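PDB 3GT5: N-acetylglucosamine 2-epimerase, which probably isomerises sugars, perhaps by epimerisation at carbon 2, as a member of the N-acylglucosamine 2-epimerase family. Local coordinates for residues 304-309 and 363-368. Numbering follows the deposited sequence.
Sequences DDDKYF and RKYNDE
A single hydrogen bond joins Tyr365 to Asp306: the phenol OH donates to OD1 of the aspartate over 2.6 Å, so a buried carboxylate, probably charged and a strong acceptor, is met by a ring on the protein surface. The hydroxyl reaches OD1 on its syn side, 27° out of the carboxylate plane, and OD1 itself lies at the ring edge, in the plane of the phenol. Carboxylate and ring planes are 77° apart. Tyrosine suits this place because its rigid ring carries the hydroxyl far from the backbone, the CA atoms of Asp306 and Tyr365 being 10.1 Å apart. With CG opposite the carbonyl carbon (chi1 -77°) and CB directed at the other segment, the ring brings OH to Asp306. Both side chains also touch Leu357 of strand 357-358.

Two Asx turns shape the backbones: Asp304 OD1 accepts from Asp306 N at 3.1 Å, and Asn366 OD1 from Glu368 N at 2.8 Å. Short side chains suit such turns, folding back onto the main chain. Asp306, donor in the first, is also the tyrosine's acceptor.

The contact ties the loop after strand 357-358 to strand 302-308, central in a small antiparallel sheet, both linking helices of the (α/α)6 barrel characteristic of N-acylglucosamine 2-epimerases.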
loop_
_atom_site.group_PDB
_atom_site.type_symbol
_atom_site.label_atom_id
_atom_site.label_comp_id
_atom_site.label_asym_id
_atom_site.label_seq_id
_atom_site.Cartn_x
_atom_site.Cartn_y
_atom_site.Cartn_z
ATOM N N ASP A 304 0.555 8.408 -18.540
ATOM C CA ASP A 304 1.817 7.834 -18.133
ATOM C C ASP A 304 1.716 6.341 -18.440
ATOM O O ASP A 304 0.918 5.607 -17.833
ATOM C CB ASP A 304 2.111 8.169 -16.637
ATOM C CG ASP A 304 3.502 7.773 -16.192
ATOM O OD1 ASP A 304 4.129 6.909 -16.843
ATOM O OD2 ASP A 304 3.982 8.325 -15.165
ATOM N N ASP A 305 2.500 5.908 -19.425
ATOM C CA ASP A 305 2.468 4.529 -19.829
ATOM C C ASP A 305 3.537 3.653 -19.175
ATOM O O ASP A 305 3.621 2.501 -19.565
ATOM C CB ASP A 305 2.499 4.374 -21.345
ATOM C CG ASP A 305 3.810 4.761 -21.965
ATOM O OD1 ASP A 305 4.604 5.504 -21.364
ATOM O OD2 ASP A 305 4.043 4.290 -23.105
ATOM N N ASP A 306 4.308 4.185 -18.214
ATOM C CA ASP A 306 5.206 3.360 -17.399
ATOM C C ASP A 306 4.385 2.248 -16.695
ATOM O O ASP A 306 3.191 2.426 -16.370
ATOM C CB ASP A 306 5.987 4.191 -16.373
ATOM C CG ASP A 306 7.093 5.070 -16.995
ATOM O OD1 ASP A 306 7.500 4.814 -18.153
ATOM O OD2 ASP A 306 7.492 6.019 -16.323
ATOM N N LYS A 307 5.046 1.120 -16.450
ATOM C CA LYS A 307 4.445 -0.039 -15.851
ATOM C C LYS A 307 5.106 -0.223 -14.476
ATOM O O LYS A 307 6.298 -0.533 -14.379
ATOM C CB LYS A 307 4.695 -1.290 -16.714
ATOM C CG LYS A 307 4.351 -1.146 -18.202
ATOM C CD LYS A 307 2.912 -0.915 -18.499
ATOM C CE LYS A 307 2.719 -0.530 -20.022
ATOM N NZ LYS A 307 3.187 -1.574 -20.995
ATOM N N TYR A 308 4.322 -0.040 -13.412
ATOM C CA TYR A 308 4.820 -0.052 -12.068
ATOM C C TYR A 308 4.452 -1.383 -11.406
ATOM O O TYR A 308 3.359 -1.913 -11.550
ATOM C CB TYR A 308 4.187 1.062 -11.255
ATOM C CG TYR A 308 4.812 2.430 -11.441
ATOM C CD1 TYR A 308 5.484 3.039 -10.416
ATOM C CD2 TYR A 308 4.667 3.136 -12.645
ATOM C CE1 TYR A 308 6.033 4.313 -10.574
ATOM C CE2 TYR A 308 5.214 4.403 -12.806
ATOM C CZ TYR A 308 5.863 4.991 -11.767
ATOM O OH TYR A 308 6.415 6.247 -11.924
ATOM N N PHE A 309 5.323 -1.819 -10.540
ATOM C CA PHE A 309 5.168 -3.089 -9.831
ATOM C C PHE A 309 3.833 -3.172 -9.071
ATOM O O PHE A 309 3.069 -4.119 -9.240
ATOM C CB PHE A 309 6.368 -3.337 -8.886
ATOM C CG PHE A 309 6.383 -2.522 -7.604
ATOM C CD1 PHE A 309 6.217 -3.139 -6.374
ATOM C CD2 PHE A 309 6.620 -1.130 -7.622
ATOM C CE1 PHE A 309 6.233 -2.401 -5.202
ATOM C CE2 PHE A 309 6.590 -0.389 -6.452
ATOM C CZ PHE A 309 6.427 -1.038 -5.236
ATOM N N ARG A 363 11.042 -1.822 -20.842
ATOM C CA ARG A 363 12.488 -1.697 -20.592
ATOM C C ARG A 363 12.784 -1.083 -19.245
ATOM O O ARG A 363 12.085 -0.188 -18.794
ATOM C CB ARG A 363 13.138 -0.852 -21.683
ATOM C CG ARG A 363 13.014 -1.471 -23.084
ATOM C CD ARG A 363 13.689 -0.578 -24.154
ATOM N NE ARG A 363 13.159 0.776 -24.008
ATOM C CZ ARG A 363 13.403 1.806 -24.806
ATOM N NH1 ARG A 363 14.195 1.688 -25.874
ATOM N NH2 ARG A 363 12.812 2.969 -24.530
ATOM N N LYS A 364 13.859 -1.556 -18.616
ATOM C CA LYS A 364 14.373 -1.008 -17.373
ATOM C C LYS A 364 14.920 0.397 -17.522
ATOM O O LYS A 364 15.606 0.694 -18.486
ATOM C CB LYS A 364 15.556 -1.866 -16.895
ATOM C CG LYS A 364 15.239 -3.341 -16.695
ATOM C CD LYS A 364 14.701 -3.599 -15.324
ATOM C CE LYS A 364 15.686 -3.194 -14.222
ATOM N NZ LYS A 364 17.056 -3.743 -14.422
ATOM N N TYR A 365 14.657 1.252 -16.545
ATOM C CA TYR A 365 15.275 2.573 -16.485
ATOM C C TYR A 365 16.684 2.544 -15.875
ATOM O O TYR A 365 17.573 3.279 -16.322
ATOM C CB TYR A 365 14.415 3.558 -15.696
ATOM C CG TYR A 365 13.222 4.092 -16.458
ATOM C CD1 TYR A 365 13.374 5.059 -17.458
ATOM C CD2 TYR A 365 11.935 3.644 -16.177
ATOM C CE1 TYR A 365 12.287 5.561 -18.139
ATOM C CE2 TYR A 365 10.834 4.128 -16.879
ATOM C CZ TYR A 365 11.014 5.100 -17.839
ATOM O OH TYR A 365 9.923 5.588 -18.505
ATOM N N ASN A 366 16.869 1.750 -14.822
ATOM C CA ASN A 366 18.133 1.711 -14.073
ATOM C C ASN A 366 18.115 0.504 -13.143
ATOM O O ASN A 366 17.202 -0.332 -13.231
ATOM C CB ASN A 366 18.417 3.021 -13.307
ATOM C CG ASN A 366 17.349 3.346 -12.310
ATOM O OD1 ASN A 366 16.867 2.463 -11.608
ATOM N ND2 ASN A 366 16.922 4.614 -12.276
ATOM N N ASP A 367 19.104 0.427 -12.258
ATOM C CA ASP A 367 19.262 -0.733 -11.360
ATOM C C ASP A 367 18.749 -0.462 -9.928
ATOM O O ASP A 367 19.061 -1.215 -8.997
ATOM C CB ASP A 367 20.748 -1.127 -11.278
ATOM C CG ASP A 367 21.598 -0.078 -10.521
ATOM O OD1 ASP A 367 21.132 1.079 -10.307
ATOM O OD2 ASP A 367 22.742 -0.415 -10.124
ATOM N N GLU A 368 17.977 0.606 -9.758
ATOM C CA GLU A 368 17.427 0.975 -8.444
ATOM C C GLU A 368 16.125 0.230 -8.163
ATOM O O GLU A 368 15.041 0.759 -8.319
ATOM C CB GLU A 368 17.256 2.487 -8.366
ATOM C CG GLU A 368 18.601 3.179 -8.440
ATOM C CD GLU A 368 18.545 4.711 -8.352
ATOM O OE1 GLU A 368 17.468 5.325 -8.275
ATOM O OE2 GLU A 368 19.628 5.328 -8.384
#